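Exodeoxyribonuclease (Neisseria meningitidis, PDB 4B5F) probably cleaves DNA at apurinic or apyrimidinic sites as a metal-dependent endonuclease of the AP/ExoA family, with two magnesium or manganese ions probably bound per subunit. Local coordinates at residues Glu135-Glu140 and Leu186-Met191; Lys232-His237 and Val251-Tyr256; Arg75-Val80 and Cys98-Leu103. One frame throughout, in Å; residues are numbered along the deposited sequence. Where two conformers were deposited one is given.

Interaction 1 of 3, residues Glu135-Glu140 and Leu186-Met191; sequences EAMKNE and LGWTDM
Lys138 and Leu186 touch through carbon and a main-chain oxygen: the aliphatic chain of the lysine bends around Leu186 O, with Lys138 CG 3.1 Å from that oxygen. The bend at chi2 (59°) carries the chain round it and brings Lys138 CE to 3.8 Å from Gly187 O; a second bend at chi4 sets only NZ. Gly187, with positive phi, turns the chain out of helical geometry after helix 173-185, and the place where a CB would stand is already closely approached by Lys138 CE.

Apolar packing supplies the remainder. The Leu186 and Glu135 side chains cross at about a right angle, Leu186 CD2 lying 3.6 Å from Glu135 CB while Leu186 CD1 reaches the Glu135 backbone. Carbon CB of Met137 meets the rim of the Trp188 indole in its plane, 4.0 Å from Trp188 CZ2. Lys138 CB approaches the same ring obliquely, 3.7 Å from Trp188 NE1.

The polar contribution comes from the turn of helix 117-139 just before Glu135: Trp188 NE1 donates a hydrogen bond to Leu134 O, which satisfies the buried indole nitrogen and helps to fix the ring. Ile144 and Val146 of strand 143-147 also pack against the indole. This is helix-on-sheet packing of the DNase I-like alpha/beta sandwich, in which the end of helix 117-139 and the exit from helix 173-185 meet beside one of the sheets, away from the annotated sites.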
ATOM      1  N   GLU A 135      -9.942  13.086  -2.947  1.00 16.45           N
ATOM      2  CA  GLU A 135     -10.593  14.319  -2.525  1.00 14.37           C
ATOM      3  C   GLU A 135     -12.000  14.019  -2.021  1.00 20.75           C
ATOM      4  O   GLU A 135     -12.436  14.561  -1.004  1.00 25.03           O
ATOM      5  CB  GLU A 135     -10.640  15.327  -3.675  1.00 17.98           C
ATOM      6  CG  GLU A 135     -11.217  16.680  -3.289  1.00 17.76           C
ATOM      7  CD  GLU A 135     -11.103  17.702  -4.403  1.00 38.29           C
ATOM      8  OE1 GLU A 135     -10.523  17.372  -5.458  1.00 38.20           O
ATOM      9  OE2 GLU A 135     -11.593  18.836  -4.223  1.00 47.88           O
ATOM     10  N   ALA A 136     -12.699  13.145  -2.737  1.00 18.57           N
ATOM     11  CA  ALA A 136     -14.046  12.737  -2.353  1.00 28.72           C
ATOM     12  C   ALA A 136     -14.045  12.026  -1.001  1.00 26.27           C
ATOM     13  O   ALA A 136     -14.807  12.382  -0.102  1.00 27.51           O
ATOM     14  CB  ALA A 136     -14.651  11.843  -3.425  1.00 21.09           C
ATOM     15  N   MET A 137     -13.187  11.019  -0.863  1.00 23.25           N
ATOM     16  CA  MET A 137     -13.074  10.281   0.390  1.00 23.07           C
ATOM     17  C   MET A 137     -12.722  11.207   1.548  1.00 29.18           C
ATOM     18  O   MET A 137     -13.243  11.060   2.653  1.00 30.86           O
ATOM     19  CB  MET A 137     -12.034   9.167   0.272  1.00 24.86           C
ATOM     20  CG  MET A 137     -12.500   7.967  -0.534  1.00 23.80           C
ATOM     21  SD  MET A 137     -11.283   6.641  -0.550  1.00 36.75           S
ATOM     22  CE  MET A 137      -9.923   7.439  -1.396  1.00 27.04           C
ATOM     23  N   LYS A 138     -11.834  12.160   1.287  1.00 20.84           N
ATOM     24  CA  LYS A 138     -11.458  13.143   2.294  1.00 22.86           C
ATOM     25  C   LYS A 138     -12.682  13.939   2.731  1.00 38.13           C
ATOM     26  O   LYS A 138     -12.843  14.257   3.910  1.00 28.53           O
ATOM     27  CB  LYS A 138     -10.382  14.083   1.750  1.00 23.93           C
ATOM     28  CG  LYS A 138      -9.991  15.194   2.707  1.00 29.93           C
ATOM     29  CD  LYS A 138      -9.462  14.634   4.017  1.00 25.50           C
ATOM     30  CE  LYS A 138      -9.046  15.749   4.962  1.00 35.82           C
ATOM     31  NZ  LYS A 138     -10.180  16.661   5.272  1.00 28.90           N
ATOM     32  N   ASN A 139     -13.548  14.251   1.771  1.00 35.08           N
ATOM     33  CA  ASN A 139     -14.757  15.019   2.050  1.00 36.94           C
ATOM     34  C   ASN A 139     -15.843  14.204   2.750  1.00 21.38           C
ATOM     35  O   ASN A 139     -16.786  14.766   3.304  1.00 34.42           O
ATOM     36  CB  ASN A 139     -15.304  15.648   0.766  1.00 27.32           C
ATOM     37  CG  ASN A 139     -14.409  16.749   0.231  1.00 29.32           C
ATOM     38  OD1 ASN A 139     -13.268  16.906   0.669  1.00 49.49           O
ATOM     39  ND2 ASN A 139     -14.921  17.519  -0.722  1.00 50.07           N
ATOM     40  N   GLU A 140     -15.707  12.881   2.725  1.00 32.26           N
ATOM     41  CA  GLU A 140     -16.647  12.011   3.425  1.00 33.65           C
ATOM     42  C   GLU A 140     -16.643  12.307   4.922  1.00 44.91           C
ATOM     43  O   GLU A 140     -17.629  12.065   5.616  1.00 34.95           O
ATOM     44  CB  GLU A 140     -16.316  10.535   3.185  1.00 42.75           C
ATOM     45  CG  GLU A 140     -16.574  10.053   1.766  1.00 45.89           C
ATOM     46  CD  GLU A 140     -16.448   8.548   1.632  1.00 43.51           C
ATOM     47  OE1 GLU A 140     -16.201   7.876   2.656  1.00 42.53           O
ATOM     48  OE2 GLU A 140     -16.598   8.033   0.504  1.00 50.33           O
ATOM     49  N   LEU A 186      -5.295  18.242  -0.387  1.00 23.26           N
ATOM     50  CA  LEU A 186      -6.446  17.424  -0.015  1.00 16.14           C
ATOM     51  C   LEU A 186      -6.540  17.229   1.497  1.00 21.23           C
ATOM     52  O   LEU A 186      -7.629  17.058   2.039  1.00 22.14           O
ATOM     53  CB  LEU A 186      -6.414  16.074  -0.734  1.00 21.41           C
ATOM     54  CG  LEU A 186      -6.526  16.137  -2.259  1.00 22.73           C
ATOM     55  CD1 LEU A 186      -6.742  14.747  -2.838  1.00 17.49           C
ATOM     56  CD2 LEU A 186      -7.654  17.072  -2.672  1.00 24.97           C
ATOM     57  N   GLY A 187      -5.395  17.251   2.171  1.00 21.50           N
ATOM     58  CA  GLY A 187      -5.368  17.192   3.621  1.00 16.43           C
ATOM     59  C   GLY A 187      -5.099  15.818   4.207  1.00 21.57           C
ATOM     60  O   GLY A 187      -5.319  15.594   5.395  1.00 21.60           O
ATOM     61  N   TRP A 188      -4.622  14.894   3.379  1.00 18.64           N
ATOM     62  CA  TRP A 188      -4.290  13.556   3.859  1.00 17.67           C
ATOM     63  C   TRP A 188      -3.004  13.572   4.679  1.00 17.30           C
ATOM     64  O   TRP A 188      -2.155  14.444   4.497  1.00 19.94           O
ATOM     65  CB  TRP A 188      -4.169  12.576   2.691  1.00 14.29           C
ATOM     66  CG  TRP A 188      -5.487  12.215   2.081  1.00 12.49           C
ATOM     67  CD1 TRP A 188      -6.143  12.882   1.088  1.00 21.53           C
ATOM     68  CD2 TRP A 188      -6.316  11.098   2.426  1.00 11.93           C
ATOM     69  NE1 TRP A 188      -7.329  12.252   0.794  1.00 14.29           N
ATOM     70  CE2 TRP A 188      -7.458  11.153   1.602  1.00 12.06           C
ATOM     71  CE3 TRP A 188      -6.204  10.058   3.354  1.00 11.66           C
ATOM     72  CZ2 TRP A 188      -8.479  10.208   1.675  1.00 18.14           C
ATOM     73  CZ3 TRP A 188      -7.219   9.122   3.426  1.00 18.15           C
ATOM     74  CH2 TRP A 188      -8.341   9.203   2.592  1.00 13.48           C
ATOM     75  N   THR A 189      -2.866  12.607   5.583  1.00 16.32           N
ATOM     76  CA  THR A 189      -1.686  12.528   6.439  1.00 20.98           C
ATOM     77  C   THR A 189      -0.804  11.328   6.105  1.00  9.99           C
ATOM     78  O   THR A 189      -1.242  10.182   6.180  1.00 13.69           O
ATOM     79  CB  THR A 189      -2.069  12.465   7.935  1.00 18.13           C
ATOM     80  OG1 THR A 189      -2.614  13.724   8.346  1.00 15.12           O
ATOM     81  CG2 THR A 189      -0.846  12.157   8.787  1.00 17.70           C
ATOM     82  N   ASP A 190       0.440  11.606   5.727  1.00 10.41           N
ATOM     83  CA  ASP A 190       1.448  10.567   5.565  1.00 11.02           C
ATOM     84  C   ASP A 190       1.788  10.064   6.961  1.00 12.49           C
ATOM     85  O   ASP A 190       2.616  10.653   7.655  1.00 14.86           O
ATOM     86  CB  ASP A 190       2.694  11.145   4.888  1.00 16.04           C
ATOM     87  CG  ASP A 190       3.729  10.084   4.548  1.00  9.23           C
ATOM     88  OD1 ASP A 190       3.705   8.993   5.155  1.00 11.98           O
ATOM     89  OD2 ASP A 190       4.577  10.350   3.669  1.00 14.54           O
ATOM     90  N   MET A 191       1.137   8.981   7.371  1.00 12.04           N
ATOM     91  CA  MET A 191       1.189   8.531   8.760  1.00  7.89           C
ATOM     92  C   MET A 191       2.608   8.348   9.296  1.00 16.98           C
ATOM     93  O   MET A 191       2.923   8.807  10.390  1.00 14.71           O
ATOM     94  CB  MET A 191       0.383   7.244   8.946  1.00 15.99           C
ATOM     95  CG  MET A 191      -0.137   7.039  10.365  1.00  9.33           C
ATOM     96  SD  MET A 191      -1.247   8.363  10.899  1.00 18.30           S
ATOM     97  CE  MET A 191      -0.103   9.476  11.716  1.00 19.15           C
TER

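Interaction 2 of 3, residues Lys232-His237 and Val251-Tyr256; sequences KAVSAH and VVEYDY
His237 and Val251 stand side by side, their side chains pointing the same way, and Val251 CB sits over one face of the imidazole, 3.9 Å from the His237 ring centroid, in a CH-pi contact. With CG held between the backbone N and the carbonyl carbon (chi1 65°), the histidine ring lies over the valine. Their backbones are joined by a pair of hydrogen bonds, including His237 N to Val251 O at 3.0 Å.

On the same face, Ser235 OG and the extended Glu253 chain are bridged by a water that also bonds His237 ND1; its bond to Glu253 OE2 is weak. The opposite face is mainly apolar, though Tyr254 OH bonds Gln223 of strand 217-225: Ala236 CB meets Val252 CG2 at 3.8 Å, and Ala233 lies obliquely to the Tyr254 ring through its CA, its CB 3.9 Å from Tyr254 CD2.

Between these pairs a beta bulge shifts the register. Val234, at the bulge, turns CG2 across Glu253, and Val234 N bonds Glu253 O at 2.9 Å, almost straight (177°).

The two antiparallel strands form a hairpin at one edge of the six-stranded sheet. Strand 250-254 is flanked on its other side by strand 2-8, while helix 191-195 and strand 217-225 pack against the Ala236 and Tyr254 face.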
ATOM      1  N   LYS A 232      -4.947   9.937  16.194  1.00 21.32           N
ATOM      2  CA  LYS A 232      -5.103   8.824  17.124  1.00 23.29           C
ATOM      3  C   LYS A 232      -4.006   7.774  16.968  1.00 31.17           C
ATOM      4  O   LYS A 232      -3.929   6.827  17.753  1.00 24.76           O
ATOM      5  CB  LYS A 232      -6.481   8.176  16.963  1.00 26.93           C
ATOM      6  CG  LYS A 232      -7.639   9.061  17.394  1.00 28.30           C
ATOM      7  CD  LYS A 232      -8.969   8.341  17.237  1.00 45.41           C
ATOM      8  CE  LYS A 232     -10.127   9.207  17.705  1.00 56.10           C
ATOM      9  NZ  LYS A 232     -10.002   9.569  19.143  1.00 58.10           N
ATOM     10  N   ALA A 233      -3.162   7.938  15.954  1.00 18.14           N
ATOM     11  CA  ALA A 233      -2.050   7.022  15.742  1.00 21.65           C
ATOM     12  C   ALA A 233      -1.068   7.112  16.905  1.00 21.66           C
ATOM     13  O   ALA A 233      -0.722   8.205  17.351  1.00 16.29           O
ATOM     14  CB  ALA A 233      -1.350   7.326  14.427  1.00 18.64           C
ATOM     15  N   VAL A 234      -0.622   5.960  17.395  1.00 21.82           N
ATOM     16  CA  VAL A 234       0.273   5.924  18.548  1.00 24.03           C
ATOM     17  C   VAL A 234       1.701   5.528  18.179  1.00 20.30           C
ATOM     18  O   VAL A 234       2.658   6.020  18.778  1.00 21.03           O
ATOM     19  CB  VAL A 234      -0.249   4.973  19.643  1.00 27.11           C
ATOM     20  CG1 VAL A 234      -1.575   5.478  20.192  1.00 23.32           C
ATOM     21  CG2 VAL A 234      -0.391   3.560  19.098  1.00 29.61           C
ATOM     22  N   SER A 235       1.845   4.643  17.198  1.00 16.84           N
ATOM     23  CA  SER A 235       3.170   4.191  16.779  1.00 16.63           C
ATOM     24  C   SER A 235       3.137   3.455  15.444  1.00 21.23           C
ATOM     25  O   SER A 235       2.070   3.161  14.907  1.00 15.72           O
ATOM     26  CB  SER A 235       3.790   3.289  17.847  1.00 19.99           C
ATOM     27  OG  SER A 235       3.046   2.093  17.998  1.00 21.65           O
ATOM     28  N   ALA A 236       4.321   3.159  14.917  1.00 12.77           N
ATOM     29  CA  ALA A 236       4.452   2.437  13.659  1.00 16.65           C
ATOM     30  C   ALA A 236       5.859   1.871  13.526  1.00 18.56           C
ATOM     31  O   ALA A 236       6.795   2.358  14.158  1.00 15.88           O
ATOM     32  CB  ALA A 236       4.134   3.351  12.486  1.00 12.73           C
ATOM     33  N   HIS A 237       6.006   0.839  12.705  1.00 17.79           N
ATOM     34  CA  HIS A 237       7.319   0.264  12.448  1.00 17.02           C
ATOM     35  C   HIS A 237       7.355  -0.485  11.124  1.00 19.28           C
ATOM     36  O   HIS A 237       6.331  -0.969  10.640  1.00 16.28           O
ATOM     37  CB  HIS A 237       7.750  -0.652  13.599  1.00 18.65           C
ATOM     38  CG  HIS A 237       6.887  -1.864  13.772  1.00 23.73           C
ATOM     39  ND1 HIS A 237       5.853  -1.919  14.680  1.00 23.77           N
ATOM     40  CD2 HIS A 237       6.913  -3.071  13.157  1.00 28.01           C
ATOM     41  CE1 HIS A 237       5.274  -3.104  14.615  1.00 19.20           C
ATOM     42  NE2 HIS A 237       5.898  -3.823  13.699  1.00 18.74           N
ATOM     43  N   VAL A 251       3.569  -1.392   9.556  1.00 11.46           N
ATOM     44  CA  VAL A 251       2.597  -1.601  10.623  1.00 15.93           C
ATOM     45  C   VAL A 251       2.302  -0.302  11.361  1.00 18.03           C
ATOM     46  O   VAL A 251       3.216   0.433  11.727  1.00 16.79           O
ATOM     47  CB  VAL A 251       3.094  -2.646  11.638  1.00 16.71           C
ATOM     48  CG1 VAL A 251       2.014  -2.939  12.671  1.00 13.10           C
ATOM     49  CG2 VAL A 251       3.512  -3.919  10.923  1.00 13.50           C
ATOM     50  N   VAL A 252       1.020  -0.019  11.575  1.00 15.84           N
ATOM     51  CA  VAL A 252       0.621   1.166  12.324  1.00 11.00           C
ATOM     52  C   VAL A 252      -0.445   0.819  13.359  1.00 18.69           C
ATOM     53  O   VAL A 252      -1.372   0.060  13.081  1.00 12.28           O
ATOM     54  CB  VAL A 252       0.101   2.285  11.398  1.00 19.30           C
ATOM     55  CG1 VAL A 252      -0.185   3.545  12.201  1.00 12.28           C
ATOM     56  CG2 VAL A 252       1.111   2.578  10.298  1.00 15.28           C
ATOM     57  N   GLU A 253      -0.299   1.373  14.558  1.00 21.28           N
ATOM     58  CA  GLU A 253      -1.254   1.144  15.632  1.00 17.44           C
ATOM     59  C   GLU A 253      -2.015   2.427  15.942  1.00 18.61           C
ATOM     60  O   GLU A 253      -1.424   3.501  16.052  1.00 17.73           O
ATOM     61  CB  GLU A 253      -0.538   0.634  16.884  1.00 22.52           C
ATOM     62  CG  GLU A 253       0.306  -0.608  16.646  1.00 25.84           C
ATOM     63  CD  GLU A 253       1.094  -1.025  17.874  1.00 51.44           C
ATOM     64  OE1 GLU A 253       0.772  -0.545  18.981  1.00 48.88           O
ATOM     65  OE2 GLU A 253       2.039  -1.830  17.729  1.00 36.06           O
ATOM     66  N   TYR A 254      -3.332   2.307  16.073  1.00 18.13           N
ATOM     67  CA  TYR A 254      -4.190   3.450  16.343  1.00 20.97           C
ATOM     68  C   TYR A 254      -4.960   3.251  17.642  1.00 29.59           C
ATOM     69  O   TYR A 254      -5.490   2.169  17.905  1.00 21.77           O
ATOM     70  CB  TYR A 254      -5.178   3.660  15.193  1.00 17.23           C
ATOM     71  CG  TYR A 254      -4.536   3.829  13.835  1.00 13.94           C
ATOM     72  CD1 TYR A 254      -4.159   2.726  13.082  1.00 13.57           C
ATOM     73  CD2 TYR A 254      -4.316   5.093  13.303  1.00 19.32           C
ATOM     74  CE1 TYR A 254      -3.576   2.875  11.837  1.00 13.45           C
ATOM     75  CE2 TYR A 254      -3.734   5.252  12.058  1.00 18.39           C
ATOM     76  CZ  TYR A 254      -3.366   4.140  11.330  1.00 15.38           C
ATOM     77  OH  TYR A 254      -2.785   4.294  10.091  1.00 16.32           O
ATOM     78  N   ASP A 255      -5.017   4.303  18.453  1.00 32.94           N
ATOM     79  CA  ASP A 255      -5.809   4.284  19.675  1.00 27.68           C
ATOM     80  C   ASP A 255      -7.242   4.666  19.333  1.00 23.99           C
ATOM     81  O   ASP A 255      -7.620   5.834  19.417  1.00 23.65           O
ATOM     82  CB  ASP A 255      -5.230   5.258  20.700  1.00 22.73           C
ATOM     83  CG  ASP A 255      -5.826   5.073  22.082  1.00 46.75           C
ATOM     84  OD1 ASP A 255      -6.912   4.466  22.189  1.00 44.44           O
ATOM     85  OD2 ASP A 255      -5.207   5.538  23.063  1.00 48.43           O
ATOM     86  N   TYR A 256      -8.034   3.675  18.937  1.00 31.12           N
ATOM     87  CA  TYR A 256      -9.400   3.916  18.490  1.00 39.36           C
ATOM     88  C   TYR A 256     -10.363   4.007  19.669  1.00 56.75           C
ATOM     89  O   TYR A 256     -10.874   5.083  19.984  1.00 46.77           O
ATOM     90  CB  TYR A 256      -9.846   2.811  17.529  1.00 41.83           C
ATOM     91  CG  TYR A 256     -10.601   3.314  16.319  1.00 45.36           C
ATOM     92  CD1 TYR A 256     -10.984   4.645  16.215  1.00 54.58           C
ATOM     93  CD2 TYR A 256     -10.932   2.455  15.279  1.00 35.58           C
ATOM     94  CE1 TYR A 256     -11.675   5.106  15.108  1.00 45.27           C
ATOM     95  CE2 TYR A 256     -11.622   2.907  14.171  1.00 41.88           C
ATOM     96  CZ  TYR A 256     -11.991   4.232  14.090  1.00 40.06           C
ATOM     97  OH  TYR A 256     -12.678   4.682  12.986  1.00 37.49           O
TER
HETATM   98  O   HOH W   1       3.796  -0.044  15.883  1.00 22.30           O

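Interaction 3 of 3, residues Arg75-Val80 and Cys98-Leu103; sequences RKPDNV and CDFGRL. Unlike the reference sequence in segment 98-103: Gly101 (reference Asp).
The side chains of Asn79 and Asp99 lie side by side, pointing the same way, where strands 79-82 and 95-100 run antiparallel at the edge of one sheet of the DNase I-like fold. Strand 95-100 then turns back into strand 103-109 through a type II' beta turn from Phe100 to Leu103.

Hydrogen bonds of backbone and side chain alike join the two segments. Asp99 N donates to Asn79 O at 3.0 Å, and Asp78 N reaches Asp99 O over the same distance, though its N-H...O angle is only 141°. Asn79 ND2 gives a hydrogen to Asp99 OD2, 2.8 Å away; the bond leaves in the amide plane but meets the carboxylate from 37° above its plane. The other oxygen, Asp99 OD1, is engaged by the Ser104 hydroxyl and by a salt bridge to Arg97, which probably helps to position the carboxylate for Asn79.

Apolar packing centres on Pro77 and the Phe100 ring. The two lie side by side, with Pro77 CB 3.7 Å from Phe100 CE2, and Pro77 CB also packs on Cys98 CB. Arg75 O comes to the edge of the Phe100 ring, while in the conformer given the extended Arg75 chain slides past the phenyl group in the opposite direction.

The turn itself is gripped by Asp78. Its CG sits between the backbone N and the carbonyl carbon (chi1 47°), swinging the carboxylate toward Gly101, which is Asp in the reference sequence. Asp78 OD1 shares a water with Gly101 O, and Gly101 N donates a hydrogen bond of 2.9 Å to the syn lone pair of Asp78 OD2.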
ATOM      1  N   ARG A  75     -12.723  -8.560  11.612  1.00 15.20           N
ATOM      2  CA  ARG A  75     -14.118  -8.141  11.632  0.60 20.55           C
ATOM      3  C   ARG A  75     -14.738  -8.221  10.239  1.00 24.31           C
ATOM      4  O   ARG A  75     -14.063  -7.987   9.236  1.00 15.69           O
ATOM      5  CB  ARG A  75     -14.229  -6.715  12.179  0.60 23.81           C
ATOM      6  CG  ARG A  75     -15.633  -6.132  12.162  0.60 25.70           C
ATOM      7  CD  ARG A  75     -15.647  -4.735  12.764  0.60 30.65           C
ATOM      8  NE  ARG A  75     -16.965  -4.113  12.688  0.60 30.26           N
ATOM      9  CZ  ARG A  75     -17.249  -2.904  13.161  0.60 34.15           C
ATOM     10  NH1 ARG A  75     -16.305  -2.182  13.751  0.60 32.71           N
ATOM     11  NH2 ARG A  75     -18.476  -2.416  13.046  0.60 34.03           N
ATOM     12  N   LYS A  76     -16.024  -8.550  10.183  1.00 20.00           N
ATOM     13  CA  LYS A  76     -16.740  -8.621   8.915  1.00 19.67           C
ATOM     14  C   LYS A  76     -17.142  -7.223   8.460  1.00 15.67           C
ATOM     15  O   LYS A  76     -17.854  -6.515   9.171  1.00 17.49           O
ATOM     16  CB  LYS A  76     -17.979  -9.510   9.047  1.00 19.61           C
ATOM     17  CG  LYS A  76     -18.783  -9.654   7.761  1.00 18.56           C
ATOM     18  CD  LYS A  76     -20.048 -10.469   7.988  1.00 30.69           C
ATOM     19  CE  LYS A  76     -20.900 -10.545   6.730  1.00 27.94           C
ATOM     20  NZ  LYS A  76     -20.198 -11.238   5.614  1.00 39.99           N
ATOM     21  N   PRO A  77     -16.680  -6.816   7.270  1.00 18.30           N
ATOM     22  CA  PRO A  77     -17.048  -5.502   6.733  1.00 24.45           C
ATOM     23  C   PRO A  77     -18.535  -5.445   6.398  1.00 23.79           C
ATOM     24  O   PRO A  77     -19.101  -6.443   5.953  1.00 24.48           O
ATOM     25  CB  PRO A  77     -16.210  -5.399   5.454  1.00 13.19           C
ATOM     26  CG  PRO A  77     -15.939  -6.812   5.063  1.00 21.75           C
ATOM     27  CD  PRO A  77     -15.806  -7.567   6.353  1.00 19.29           C
ATOM     28  N   ASP A  78     -19.161  -4.294   6.618  1.00 23.00           N
ATOM     29  CA  ASP A  78     -20.570  -4.130   6.284  1.00 26.74           C
ATOM     30  C   ASP A  78     -20.752  -3.684   4.837  1.00 17.99           C
ATOM     31  O   ASP A  78     -21.872  -3.465   4.384  1.00 23.68           O
ATOM     32  CB  ASP A  78     -21.258  -3.153   7.243  1.00 24.85           C
ATOM     33  CG  ASP A  78     -20.458  -1.886   7.460  1.00 31.31           C
ATOM     34  OD1 ASP A  78     -20.500  -0.993   6.589  1.00 36.12           O
ATOM     35  OD2 ASP A  78     -19.786  -1.782   8.509  1.00 37.51           O
ATOM     36  N   ASN A  79     -19.643  -3.554   4.117  1.00 16.26           N
ATOM     37  CA  ASN A  79     -19.680  -3.191   2.705  1.00 15.54           C
ATOM     38  C   ASN A  79     -18.319  -3.356   2.044  1.00 18.98           C
ATOM     39  O   ASN A  79     -17.290  -3.077   2.654  1.00 12.78           O
ATOM     40  CB  ASN A  79     -20.185  -1.758   2.520  1.00 15.78           C
ATOM     41  CG  ASN A  79     -20.196  -1.327   1.066  1.00 16.14           C
ATOM     42  OD1 ASN A  79     -20.985  -1.828   0.266  1.00 19.53           O
ATOM     43  ND2 ASN A  79     -19.323  -0.388   0.717  1.00 22.01           N
ATOM     44  N   VAL A  80     -18.322  -3.815   0.797  1.00 17.91           N
ATOM     45  CA  VAL A  80     -17.086  -4.024   0.054  1.00 19.96           C
ATOM     46  C   VAL A  80     -17.182  -3.436  -1.351  1.00 19.85           C
ATOM     47  O   VAL A  80     -18.189  -3.603  -2.038  1.00 19.99           O
ATOM     48  CB  VAL A  80     -16.735  -5.524  -0.050  1.00 21.40           C
ATOM     49  CG1 VAL A  80     -15.470  -5.720  -0.873  1.00 17.50           C
ATOM     50  CG2 VAL A  80     -16.574  -6.132   1.337  1.00 19.91           C
ATOM     51  N   CYS A  98     -12.834  -1.715   1.981  1.00 14.48           N
ATOM     52  CA  CYS A  98     -13.706  -2.379   2.941  1.00 15.72           C
ATOM     53  C   CYS A  98     -14.167  -1.388   4.003  1.00 16.23           C
ATOM     54  O   CYS A  98     -13.367  -0.620   4.532  1.00 14.72           O
ATOM     55  CB  CYS A  98     -12.994  -3.567   3.591  1.00 13.10           C
ATOM     56  SG  CYS A  98     -12.671  -4.952   2.469  1.00 16.60           S
ATOM     57  N   ASP A  99     -15.459  -1.400   4.306  1.00 18.83           N
ATOM     58  CA  ASP A  99     -16.019  -0.482   5.291  1.00 13.88           C
ATOM     59  C   ASP A  99     -16.349  -1.199   6.595  1.00 17.95           C
ATOM     60  O   ASP A  99     -17.042  -2.217   6.598  1.00 18.14           O
ATOM     61  CB  ASP A  99     -17.269   0.204   4.737  1.00 14.57           C
ATOM     62  CG  ASP A  99     -16.988   0.998   3.475  1.00 18.14           C
ATOM     63  OD1 ASP A  99     -15.856   1.502   3.325  1.00 19.34           O
ATOM     64  OD2 ASP A  99     -17.899   1.119   2.630  1.00 22.85           O
ATOM     65  N   PHE A 100     -15.844  -0.659   7.699  1.00 15.19           N
ATOM     66  CA  PHE A 100     -16.103  -1.207   9.024  1.00 23.93           C
ATOM     67  C   PHE A 100     -16.696  -0.121   9.911  1.00 19.68           C
ATOM     68  O   PHE A 100     -15.975   0.555  10.643  1.00 17.68           O
ATOM     69  CB  PHE A 100     -14.811  -1.734   9.650  1.00 18.54           C
ATOM     70  CG  PHE A 100     -14.039  -2.665   8.759  1.00 18.69           C
ATOM     71  CD1 PHE A 100     -13.085  -2.174   7.885  1.00 19.98           C
ATOM     72  CD2 PHE A 100     -14.264  -4.032   8.800  1.00 21.13           C
ATOM     73  CE1 PHE A 100     -12.369  -3.027   7.065  1.00 15.52           C
ATOM     74  CE2 PHE A 100     -13.553  -4.890   7.984  1.00 17.62           C
ATOM     75  CZ  PHE A 100     -12.604  -4.387   7.115  1.00 21.85           C
ATOM     76  N   GLY A 101     -18.012   0.048   9.841  1.00 16.19           N
ATOM     77  CA  GLY A 101     -18.681   1.091  10.595  1.00 23.80           C
ATOM     78  C   GLY A 101     -18.210   2.470  10.178  1.00 15.11           C
ATOM     79  O   GLY A 101     -18.369   2.866   9.023  1.00 24.48           O
ATOM     80  N   ARG A 102     -17.617   3.202  11.117  1.00 16.63           N
ATOM     81  CA  ARG A 102     -17.126   4.548  10.842  1.00 19.20           C
ATOM     82  C   ARG A 102     -15.768   4.522  10.146  1.00 20.98           C
ATOM     83  O   ARG A 102     -15.244   5.563   9.750  1.00 23.11           O
ATOM     84  CB  ARG A 102     -17.031   5.357  12.136  1.00 24.44           C
ATOM     85  CG  ARG A 102     -16.068   4.779  13.158  1.00 26.09           C
ATOM     86  CD  ARG A 102     -15.988   5.654  14.398  1.00 36.24           C
ATOM     87  NE  ARG A 102     -15.099   5.089  15.409  1.00 33.73           N
ATOM     88  CZ  ARG A 102     -14.808   5.679  16.564  1.00 58.78           C
ATOM     89  NH1 ARG A 102     -15.336   6.860  16.858  1.00 59.32           N
ATOM     90  NH2 ARG A 102     -13.989   5.090  17.425  1.00 57.79           N
ATOM     91  N   LEU A 103     -15.203   3.329   9.997  1.00 16.97           N
ATOM     92  CA  LEU A 103     -13.879   3.181   9.404  1.00 24.83           C
ATOM     93  C   LEU A 103     -13.935   2.579   8.004  1.00 17.96           C
ATOM     94  O   LEU A 103     -14.834   1.803   7.684  1.00 20.50           O
ATOM     95  CB  LEU A 103     -12.987   2.317  10.300  1.00 22.95           C
ATOM     96  CG  LEU A 103     -11.586   2.006   9.766  1.00 26.30           C
ATOM     97  CD1 LEU A 103     -10.793   3.289   9.548  1.00 20.26           C
ATOM     98  CD2 LEU A 103     -10.848   1.065  10.704  1.00 23.61           C
TER
HETATM   99  O   HOH W   2     -19.705   1.699   6.767  1.00 24.90           O

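In the fold
Along the chain the contacts follow in series: interaction 3, then interaction 1, then interaction 2. Their centres lie 18 to 19 Å apart. Interaction 2 belongs to the six-stranded sheet, whereas interactions 1 and 3 both reach the seven-stranded one without touching each other, their nearest atoms being about 6 Å apart. Interaction 2 meets both. Met191, which starts helix 191-195, packs against Ala233, Val252 and Tyr254, with Met191 CE 3.7 Å from Ala233 CB, and Tyr256 at the modelled C-terminal end packs against Arg102 and Leu103 of the turn. The C-terminal hairpin and the tail after it thus touch a helix start at interaction 1 and a turn of the other sheet at interaction 3.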